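PDB 4KPP: Sodium/calcium exchanger membrane region domain-containing protein from Archaeoglobus fulgidus, which probably carries calcium ions across the membrane in exchange for protons, as a CAX-type member of the sodium/calcium exchanger family. Local coordinates for residues L33-T36 with L37-L41; F213-A216 with G217-L221; A250-A253 with S254-E258; S281-N284 with Q285-L289. All coordinates share one frame; numbering follows the deposited sequence.

Contact 1 of 4, residues L33-T36 with L37-L41; sequences LTQT and LLSGL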
loop_
_atom_site.group_PDB
_atom_site.type_symbol
_atom_site.label_atom_id
_atom_site.label_comp_id
_atom_site.label_asym_id
_atom_site.label_seq_id
_atom_site.Cartn_x
_atom_site.Cartn_y
_atom_site.Cartn_z
ATOM N N LEU A 33 -10.196 21.686 -8.599
ATOM C CA LEU A 33 -8.938 21.133 -9.090
ATOM C C LEU A 33 -7.727 21.625 -8.298
ATOM O O LEU A 33 -6.869 20.834 -7.908
ATOM C CB LEU A 33 -8.753 21.432 -10.581
ATOM C CG LEU A 33 -7.471 20.861 -11.193
ATOM C CD1 LEU A 33 -7.454 19.341 -11.054
ATOM C CD2 LEU A 33 -7.297 21.278 -12.650
ATOM N N THR A 34 -7.658 22.930 -8.060
ATOM C CA THR A 34 -6.514 23.495 -7.352
ATOM C C THR A 34 -6.469 23.048 -5.887
ATOM O O THR A 34 -5.388 22.849 -5.328
ATOM C CB THR A 34 -6.448 25.033 -7.484
ATOM O OG1 THR A 34 -6.292 25.627 -6.191
ATOM C CG2 THR A 34 -7.708 25.568 -8.132
ATOM N N GLN A 35 -7.638 22.865 -5.279
ATOM C CA GLN A 35 -7.706 22.295 -3.937
ATOM C C GLN A 35 -7.106 20.893 -3.922
ATOM O O GLN A 35 -6.401 20.524 -2.986
ATOM C CB GLN A 35 -9.144 22.254 -3.416
ATOM C CG GLN A 35 -9.285 21.455 -2.121
ATOM C CD GLN A 35 -10.666 21.547 -1.502
ATOM O OE1 GLN A 35 -11.114 22.622 -1.100
ATOM N NE2 GLN A 35 -11.347 20.412 -1.411
ATOM N N THR A 36 -7.387 20.127 -4.970
ATOM C CA THR A 36 -6.883 18.763 -5.098
ATOM C C THR A 36 -5.368 18.748 -5.250
ATOM O O THR A 36 -4.675 17.972 -4.592
ATOM C CB THR A 36 -7.499 18.053 -6.320
ATOM O OG1 THR A 36 -8.926 18.114 -6.239
ATOM C CG2 THR A 36 -7.058 16.597 -6.380
ATOM N N LEU A 37 -4.866 19.610 -6.128
ATOM C CA LEU A 37 -3.434 19.708 -6.382
ATOM C C LEU A 37 -2.651 20.093 -5.125
ATOM O O LEU A 37 -1.672 19.438 -4.774
ATOM C CB LEU A 37 -3.166 20.710 -7.508
ATOM C CG LEU A 37 -3.797 20.344 -8.854
ATOM C CD1 LEU A 37 -3.623 21.460 -9.875
ATOM C CD2 LEU A 37 -3.210 19.039 -9.372
ATOM N N LEU A 38 -3.093 21.150 -4.451
ATOM C CA LEU A 38 -2.400 21.650 -3.267
ATOM C C LEU A 38 -2.458 20.680 -2.087
ATOM O O LEU A 38 -1.436 20.397 -1.461
ATOM C CB LEU A 38 -2.945 23.022 -2.862
ATOM C CG LEU A 38 -2.646 24.172 -3.830
ATOM C CD1 LEU A 38 -3.119 25.504 -3.260
ATOM C CD2 LEU A 38 -1.160 24.229 -4.190
ATOM N N SER A 39 -3.648 20.170 -1.789
ATOM C CA SER A 39 -3.816 19.224 -0.690
ATOM C C SER A 39 -3.117 17.912 -1.016
ATOM O O SER A 39 -2.546 17.266 -0.132
ATOM C CB SER A 39 -5.298 18.981 -0.401
ATOM O OG SER A 39 -5.957 18.497 -1.558
ATOM N N GLY A 40 -3.161 17.533 -2.290
ATOM C CA GLY A 40 -2.448 16.366 -2.776
ATOM C C GLY A 40 -0.942 16.556 -2.722
ATOM O O GLY A 40 -0.200 15.617 -2.424
ATOM N N LEU A 41 -0.487 17.770 -3.015
ATOM C CA LEU A 41 0.933 18.082 -2.915
ATOM C C LEU A 41 1.406 17.915 -1.472
ATOM O O LEU A 41 2.470 17.350 -1.219
ATOM C CB LEU A 41 1.213 19.502 -3.418
ATOM C CG LEU A 41 2.665 19.989 -3.390
ATOM C CD1 LEU A 41 3.566 19.059 -4.196
ATOM C CD2 LEU A 41 2.765 21.420 -3.904
#
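Leu33 to Leu41 form one run of alpha helix, in which Leu33 O takes the N-H of Leu37 at 2.9 Å and the next three carbonyls repeat the step as far as Gly40. The bond from Gly40 N to Thr36 O is the most bent, at 143°. Ser39 adds a side-chain bond to this pattern. Its OG sits between its own backbone N and carbonyl carbon (chi1 58°), which turns the hydroxyl back to Gln35 O at 2.5 Å. Ser39 N reaches the same oxygen at 3.0 Å, from the opposite face of the carbonyl plane. Gln35 O is therefore gripped by two donors. With an alanine in place of Ser39 the hydroxyl is gone, and Gln35 O would probably be left with the backbone N-H as its one donor from this turn. Leucines pack back on the preceding turn. Leu37 folds CG against Leu33 O at 3.3 Å, and its CD1 meets Leu33 CG at 4.1 Å as the two side chains cross obliquely. One position on, Leu38 CG rests on Thr34 O at 3.4 Å. Two other polar ends bond elsewhere: Thr36 OG1 bonds back to Ala32 O, and Gln35 NE2 bonds Ala226 O. This turn opens helix 32-60, a predicted membrane helix. Helix 224-237 packs on it through Phe227, which touches Thr36 and Ser39, and Thr234, which touches Leu33 and Thr36. Helix 18-25 adds Pro19 against Leu38 and Trp20 against Ser39.

Contact 2 of 4, residues F213-A216 with G217-L221; sequences FLFA and GFTIL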
loop_
_atom_site.group_PDB
_atom_site.type_symbol
_atom_site.label_atom_id
_atom_site.label_comp_id
_atom_site.label_asym_id
_atom_site.label_seq_id
_atom_site.Cartn_x
_atom_site.Cartn_y
_atom_site.Cartn_z
ATOM N N PHE A 213 7.459 13.099 12.239
ATOM C CA PHE A 213 6.288 12.232 12.303
ATOM C C PHE A 213 5.016 13.007 12.648
ATOM O O PHE A 213 3.991 12.866 11.977
ATOM C CB PHE A 213 6.504 11.134 13.345
ATOM C CG PHE A 213 6.888 9.805 12.762
ATOM C CD1 PHE A 213 6.292 9.344 11.601
ATOM C CD2 PHE A 213 7.843 9.013 13.382
ATOM C CE1 PHE A 213 6.641 8.119 11.065
ATOM C CE2 PHE A 213 8.198 7.786 12.852
ATOM C CZ PHE A 213 7.596 7.338 11.691
ATOM N N LEU A 214 5.086 13.820 13.698
ATOM C CA LEU A 214 3.920 14.571 14.148
ATOM C C LEU A 214 3.491 15.606 13.119
ATOM O O LEU A 214 2.299 15.778 12.867
ATOM C CB LEU A 214 4.179 15.242 15.501
ATOM C CG LEU A 214 4.299 14.312 16.710
ATOM C CD1 LEU A 214 4.625 15.105 17.963
ATOM C CD2 LEU A 214 3.025 13.500 16.897
ATOM N N PHE A 215 4.465 16.289 12.522
ATOM C CA PHE A 215 4.166 17.326 11.544
ATOM C C PHE A 215 3.578 16.740 10.271
ATOM O O PHE A 215 2.604 17.259 9.733
ATOM C CB PHE A 215 5.410 18.149 11.209
ATOM C CG PHE A 215 5.227 19.053 10.023
ATOM C CD1 PHE A 215 4.428 20.182 10.111
ATOM C CD2 PHE A 215 5.846 18.769 8.816
ATOM C CE1 PHE A 215 4.251 21.011 9.019
ATOM C CE2 PHE A 215 5.673 19.595 7.720
ATOM C CZ PHE A 215 4.876 20.716 7.822
ATOM N N ALA A 216 4.176 15.654 9.793
ATOM C CA ALA A 216 3.707 15.001 8.577
ATOM C C ALA A 216 2.354 14.335 8.808
ATOM O O ALA A 216 1.463 14.411 7.959
ATOM C CB ALA A 216 4.725 13.991 8.093
ATOM N N GLY A 217 2.206 13.690 9.961
ATOM C CA GLY A 217 0.954 13.056 10.330
ATOM C C GLY A 217 -0.163 14.072 10.475
ATOM O O GLY A 217 -1.291 13.828 10.048
ATOM N N PHE A 218 0.155 15.217 11.077
ATOM C CA PHE A 218 -0.798 16.315 11.197
ATOM C C PHE A 218 -1.212 16.823 9.821
ATOM O O PHE A 218 -2.396 17.038 9.559
ATOM C CB PHE A 218 -0.197 17.456 12.020
ATOM C CG PHE A 218 -1.004 18.725 11.989
ATOM C CD1 PHE A 218 -2.148 18.855 12.763
ATOM C CD2 PHE A 218 -0.609 19.795 11.200
ATOM C CE1 PHE A 218 -2.887 20.025 12.741
ATOM C CE2 PHE A 218 -1.347 20.967 11.174
ATOM C CZ PHE A 218 -2.485 21.080 11.946
ATOM N N THR A 219 -0.228 17.006 8.947
ATOM C CA THR A 219 -0.471 17.504 7.599
ATOM C C THR A 219 -1.407 16.592 6.809
ATOM O O THR A 219 -2.355 17.060 6.179
ATOM C CB THR A 219 0.848 17.682 6.833
ATOM O OG1 THR A 219 1.603 18.738 7.436
ATOM C CG2 THR A 219 0.583 18.026 5.378
ATOM N N ILE A 220 -1.140 15.292 6.852
ATOM C CA ILE A 220 -1.986 14.316 6.171
ATOM C C ILE A 220 -3.440 14.387 6.647
ATOM O O ILE A 220 -4.364 14.430 5.833
ATOM C CB ILE A 220 -1.434 12.886 6.341
ATOM C CG1 ILE A 220 -0.123 12.737 5.567
ATOM C CG2 ILE A 220 -2.447 11.854 5.873
ATOM C CD1 ILE A 220 0.497 11.359 5.658
ATOM N N LEU A 221 -3.638 14.419 7.962
ATOM C CA LEU A 221 -4.984 14.471 8.528
ATOM C C LEU A 221 -5.713 15.772 8.183
ATOM O O LEU A 221 -6.943 15.803 8.123
ATOM C CB LEU A 221 -4.945 14.259 10.046
ATOM C CG LEU A 221 -4.340 12.930 10.516
ATOM C CD1 LEU A 221 -4.270 12.854 12.037
ATOM C CD2 LEU A 221 -5.106 11.743 9.944
#
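Thr219 sets its hydroxyl on Phe215 in two ways. OG1 bonds Phe215 O at 2.9 Å, and it also lies over one face of the Phe215 ring, 3.8 Å above the plane and offset toward the rim. Thr219 N reaches Phe215 O as well, from the other face of the carbonyl. OG1 stands beside the backbone N (chi1 -67°), and this brings it back to the preceding turn. A valine here has no hydroxyl to offer, and Phe215 O would probably keep only the N-H from this residue. A threonine hydroxyl returned to the carbonyl four residues back is a common feature of transmembrane helices, and most of helix 202-221 falls in a predicted membrane span. Nearby, Phe218 presses CB on Leu214 O at 3.1 Å, while its ring leads away and touches a bound oleic acid. Ile220 lays CG1 on Ala216 O at 3.3 Å. Further out, Thr17 and Leu21 both touch Phe215 and Thr219, covering the aromatic-hydroxyl pair. Helix 32-60 packs on another part of the surface, with Ala46 and Ile50 on Ala216 and Ile50 also on Phe213 and Ile220. Pro77 and Ala80 of helix 76-91 also touch Ile220.

Contact 3 of 4, residues A250-A253 with S254-E258; sequences APLA and SESPE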
loop_
_atom_site.group_PDB
_atom_site.type_symbol
_atom_site.label_atom_id
_atom_site.label_comp_id
_atom_site.label_asym_id
_atom_site.label_seq_id
_atom_site.Cartn_x
_atom_site.Cartn_y
_atom_site.Cartn_z
ATOM N N ALA A 250 -6.897 8.498 -6.899
ATOM C CA ALA A 250 -6.584 8.649 -5.478
ATOM C C ALA A 250 -5.461 7.729 -4.969
ATOM O O ALA A 250 -4.571 8.193 -4.261
ATOM C CB ALA A 250 -7.848 8.517 -4.613
ATOM N N PRO A 251 -5.496 6.428 -5.314
ATOM C CA PRO A 251 -4.377 5.600 -4.848
ATOM C C PRO A 251 -3.059 5.955 -5.531
ATOM O O PRO A 251 -1.995 5.756 -4.942
ATOM C CB PRO A 251 -4.802 4.181 -5.240
ATOM C CG PRO A 251 -6.272 4.242 -5.341
ATOM C CD PRO A 251 -6.570 5.600 -5.893
ATOM N N LEU A 252 -3.131 6.471 -6.756
ATOM C CA LEU A 252 -1.931 6.857 -7.487
ATOM C C LEU A 252 -1.169 7.913 -6.699
ATOM O O LEU A 252 0.056 7.880 -6.619
ATOM C CB LEU A 252 -2.289 7.389 -8.876
ATOM C CG LEU A 252 -1.148 7.384 -9.896
ATOM C CD1 LEU A 252 -0.782 5.959 -10.294
ATOM C CD2 LEU A 252 -1.501 8.215 -11.121
ATOM N N ALA A 253 -1.906 8.838 -6.096
ATOM C CA ALA A 253 -1.302 9.881 -5.281
ATOM C C ALA A 253 -0.815 9.341 -3.938
ATOM O O ALA A 253 0.061 9.929 -3.303
ATOM C CB ALA A 253 -2.285 11.022 -5.071
ATOM N N SER A 254 -1.390 8.221 -3.506
ATOM C CA SER A 254 -1.036 7.632 -2.219
ATOM C C SER A 254 0.116 6.634 -2.347
ATOM O O SER A 254 0.921 6.486 -1.429
ATOM C CB SER A 254 -2.256 6.951 -1.582
ATOM O OG SER A 254 -3.322 7.868 -1.382
ATOM N N GLU A 255 0.190 5.955 -3.490
ATOM C CA GLU A 255 1.195 4.917 -3.699
ATOM C C GLU A 255 2.441 5.441 -4.421
ATOM O O GLU A 255 3.453 4.744 -4.507
ATOM C CB GLU A 255 0.595 3.737 -4.472
ATOM C CG GLU A 255 -0.664 3.132 -3.852
ATOM C CD GLU A 255 -0.387 2.307 -2.605
ATOM O OE1 GLU A 255 -1.100 2.508 -1.599
ATOM O OE2 GLU A 255 0.527 1.453 -2.633
ATOM N N SER A 256 2.365 6.663 -4.938
ATOM C CA SER A 256 3.505 7.284 -5.622
ATOM C C SER A 256 4.776 7.473 -4.775
ATOM O O SER A 256 5.869 7.139 -5.238
ATOM C CB SER A 256 3.104 8.611 -6.277
ATOM O OG SER A 256 2.239 8.389 -7.376
ATOM N N PRO A 257 4.651 8.031 -3.552
ATOM C CA PRO A 257 5.869 8.204 -2.750
ATOM C C PRO A 257 6.555 6.876 -2.462
ATOM O O PRO A 257 7.785 6.800 -2.461
ATOM C CB PRO A 257 5.345 8.812 -1.446
ATOM C CG PRO A 257 4.096 9.519 -1.845
ATOM C CD PRO A 257 3.480 8.647 -2.895
ATOM N N GLU A 258 5.753 5.843 -2.225
ATOM C CA GLU A 258 6.260 4.494 -2.010
ATOM C C GLU A 258 6.983 3.975 -3.250
ATOM O O GLU A 258 8.023 3.325 -3.147
ATOM C CB GLU A 258 5.105 3.559 -1.658
ATOM C CG GLU A 258 5.466 2.088 -1.661
ATOM C CD GLU A 258 4.271 1.214 -1.965
ATOM O OE1 GLU A 258 4.272 0.031 -1.569
ATOM O OE2 GLU A 258 3.327 1.715 -2.611
#
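Glu255 packs its CB and CG against the carbonyl oxygen of Pro251, one turn back in the same helix. Its CB is 3.3 Å from Pro251 O. CG stands beside the backbone N and comes to 3.1 Å from the same oxygen. The chain then bends (chi2 -74°) and carries the carboxylate off the helix. At the tip, OE2 probably accepts a hydrogen bond from Gln285 NE2 of the following helix. OE2 also lies 2.8 Å from Glu258 OE2, a close approach of two acceptors. The side chain also touches Leu111 and Glu78 on neighbouring helices. In the backbone, Glu255 N bonds Pro251 O at 2.6 Å, almost in line with the carbonyl. The bonds around it are less regular. Ser254 N is shared between Ala250 O and Pro251 O, and both bonds are weak. Ser254 OG gives Ala250 O a further bond of 3.2 Å, from a position tilted off the carbonyl plane. Ser256 N bonds Leu252 O weakly. Ser256 OG is modelled only 2.4 Å from the same oxygen, too short to trust in detail. The helix is kinked at both prolines, whose nitrogens have no hydrogen to give, and Glu258 N too has no bond to the turn before. Pro257 CD lies 3.7 Å from Ala253 O, where a regular helix would offer an N-H. Ser254 OG, and perhaps Ser256 OG, thus supplement carbonyls of a turn whose backbone bonds are mostly weak. Buried carboxylates beside proline kinks fit the chemistry of cation exchangers, although the calcium modelled here is bound elsewhere.

Contact 4 of 4, residues S281-N284 with Q285-L289; sequences SKVN and QWTLL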
loop_
_atom_site.group_PDB
_atom_site.type_symbol
_atom_site.label_atom_id
_atom_site.label_comp_id
_atom_site.label_asym_id
_atom_site.label_seq_id
_atom_site.Cartn_x
_atom_site.Cartn_y
_atom_site.Cartn_z
ATOM N N SER A 281 4.193 -4.311 1.635
ATOM C CA SER A 281 3.172 -3.274 1.532
ATOM C C SER A 281 1.878 -3.866 0.992
ATOM O O SER A 281 0.782 -3.460 1.394
ATOM C CB SER A 281 3.642 -2.134 0.630
ATOM O OG SER A 281 2.624 -1.164 0.466
ATOM N N LYS A 282 2.010 -4.818 0.072
ATOM C CA LYS A 282 0.857 -5.569 -0.409
ATOM C C LYS A 282 0.214 -6.316 0.749
ATOM O O LYS A 282 -1.005 -6.363 0.853
ATOM C CB LYS A 282 1.251 -6.534 -1.534
ATOM C CG LYS A 282 0.211 -7.608 -1.863
ATOM C CD LYS A 282 -1.114 -7.026 -2.345
ATOM C CE LYS A 282 -2.148 -8.135 -2.521
ATOM N NZ LYS A 282 -3.494 -7.634 -2.919
ATOM N N VAL A 283 1.034 -6.874 1.635
ATOM C CA VAL A 283 0.518 -7.616 2.783
ATOM C C VAL A 283 -0.392 -6.760 3.665
ATOM O O VAL A 283 -1.527 -7.151 3.940
ATOM C CB VAL A 283 1.653 -8.235 3.642
ATOM C CG1 VAL A 283 1.077 -8.961 4.853
ATOM C CG2 VAL A 283 2.494 -9.182 2.808
ATOM N N ASN A 284 0.086 -5.595 4.104
ATOM C CA ASN A 284 -0.735 -4.758 4.984
ATOM C C ASN A 284 -1.978 -4.196 4.293
ATOM O O ASN A 284 -3.048 -4.105 4.900
ATOM C CB ASN A 284 0.075 -3.650 5.687
ATOM C CG ASN A 284 0.415 -2.483 4.776
ATOM O OD1 ASN A 284 -0.449 -1.677 4.431
ATOM N ND2 ASN A 284 1.687 -2.366 4.415
ATOM N N GLN A 285 -1.842 -3.841 3.019
ATOM C CA GLN A 285 -2.972 -3.296 2.275
ATOM C C GLN A 285 -4.017 -4.368 1.967
ATOM O O GLN A 285 -5.177 -4.061 1.691
ATOM C CB GLN A 285 -2.503 -2.588 1.001
ATOM C CG GLN A 285 -1.723 -1.310 1.293
ATOM C CD GLN A 285 -1.283 -0.576 0.045
ATOM O OE1 GLN A 285 -2.091 0.054 -0.633
ATOM N NE2 GLN A 285 0.008 -0.648 -0.260
ATOM N N TRP A 286 -3.599 -5.627 2.040
ATOM C CA TRP A 286 -4.486 -6.743 1.746
ATOM C C TRP A 286 -4.903 -7.440 3.040
ATOM O O TRP A 286 -5.519 -8.504 3.014
ATOM C CB TRP A 286 -3.796 -7.713 0.780
ATOM C CG TRP A 286 -4.684 -8.733 0.125
ATOM C CD1 TRP A 286 -4.434 -10.070 0.006
ATOM C CD2 TRP A 286 -5.949 -8.504 -0.515
ATOM N NE1 TRP A 286 -5.462 -10.687 -0.661
ATOM C CE2 TRP A 286 -6.406 -9.751 -0.991
ATOM C CE3 TRP A 286 -6.742 -7.371 -0.729
ATOM C CZ2 TRP A 286 -7.616 -9.894 -1.666
ATOM C CZ3 TRP A 286 -7.944 -7.518 -1.398
ATOM C CH2 TRP A 286 -8.369 -8.770 -1.859
ATOM N N THR A 287 -4.564 -6.823 4.170
ATOM C CA THR A 287 -4.954 -7.324 5.488
ATOM C C THR A 287 -5.448 -6.196 6.395
ATOM O O THR A 287 -6.653 -6.026 6.583
ATOM C CB THR A 287 -3.800 -8.079 6.199
ATOM O OG1 THR A 287 -2.628 -7.254 6.244
ATOM C CG2 THR A 287 -3.477 -9.385 5.474
ATOM N N LEU A 288 -4.508 -5.430 6.946
ATOM C CA LEU A 288 -4.824 -4.335 7.862
ATOM C C LEU A 288 -5.776 -3.302 7.254
ATOM O O LEU A 288 -6.671 -2.797 7.934
ATOM C CB LEU A 288 -3.541 -3.645 8.341
ATOM C CG LEU A 288 -3.731 -2.517 9.361
ATOM C CD1 LEU A 288 -4.212 -3.058 10.705
ATOM C CD2 LEU A 288 -2.453 -1.708 9.529
ATOM N N LEU A 289 -5.578 -2.995 5.974
ATOM C CA LEU A 289 -6.391 -1.999 5.287
ATOM C C LEU A 289 -7.858 -2.416 5.238
ATOM O O LEU A 289 -8.748 -1.608 5.501
ATOM C CB LEU A 289 -5.876 -1.777 3.865
ATOM C CG LEU A 289 -5.860 -0.342 3.323
ATOM C CD1 LEU A 289 -6.008 -0.333 1.805
ATOM C CD2 LEU A 289 -6.915 0.546 3.974
#
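Lys282 lays its ammonium over the indole of Trp286. NZ is 3.7 Å from the centroid of the five-membered ring in a cation-pi contact, and CE adds an off-centre CH-pi contact behind it. A bend at chi2 (62°) lets the lysine run beside the tryptophan, both pointing the same way. NZ also bonds Ser324 and Asn108, while Trp286 NE1 bonds Thr149, so both groups are fixed from outside. Gln285 reaches back to Ser281: NE2 bonds OG at 2.8 Å, with OG close to the amide plane. Ser281 OG and Gln285 NE2 each hold a second partner, Glu258 and Glu255. At the helix end the carbonyls take unusual donors. Val283 O receives Thr287 OG1 at 2.6 Å and also Trp286 N, both well out of the carbonyl plane, on opposite faces. Asn284 O takes Leu289 N, five residues on, at 3.0 Å, and Thr287 N at 3.2 Å. Asn284 OD1 bonds Tyr79 OH. Helix 271-285 thus stops at Gln285, and helix 288-299 starts at Leu288, with Trp286 and Thr287 between them. Such a break inside the bundle marks a discontinuous helix, a device known from sodium/calcium exchangers and other ion-coupled transporters.

Contacts 1 and 2 lie partly at the surface, while contacts 3 and 4 are buried near the centre of the chain. Contacts 1 and 2 share a chemistry: regular helix, apolar flanks, and one hydroxyl added to a backbone carbonyl. They do not touch, but the helix of contact 1 packs further along on that of contact 2. Contact 3 swaps regular bonding for proline kinks and acidic side chains. Contact 4 is a true helix break, with a lysine, amides and an indole. The inner pair meet directly, acid side chains of contact 3 against the serine and amide of contact 4. Polar chemistry thus grows toward the core.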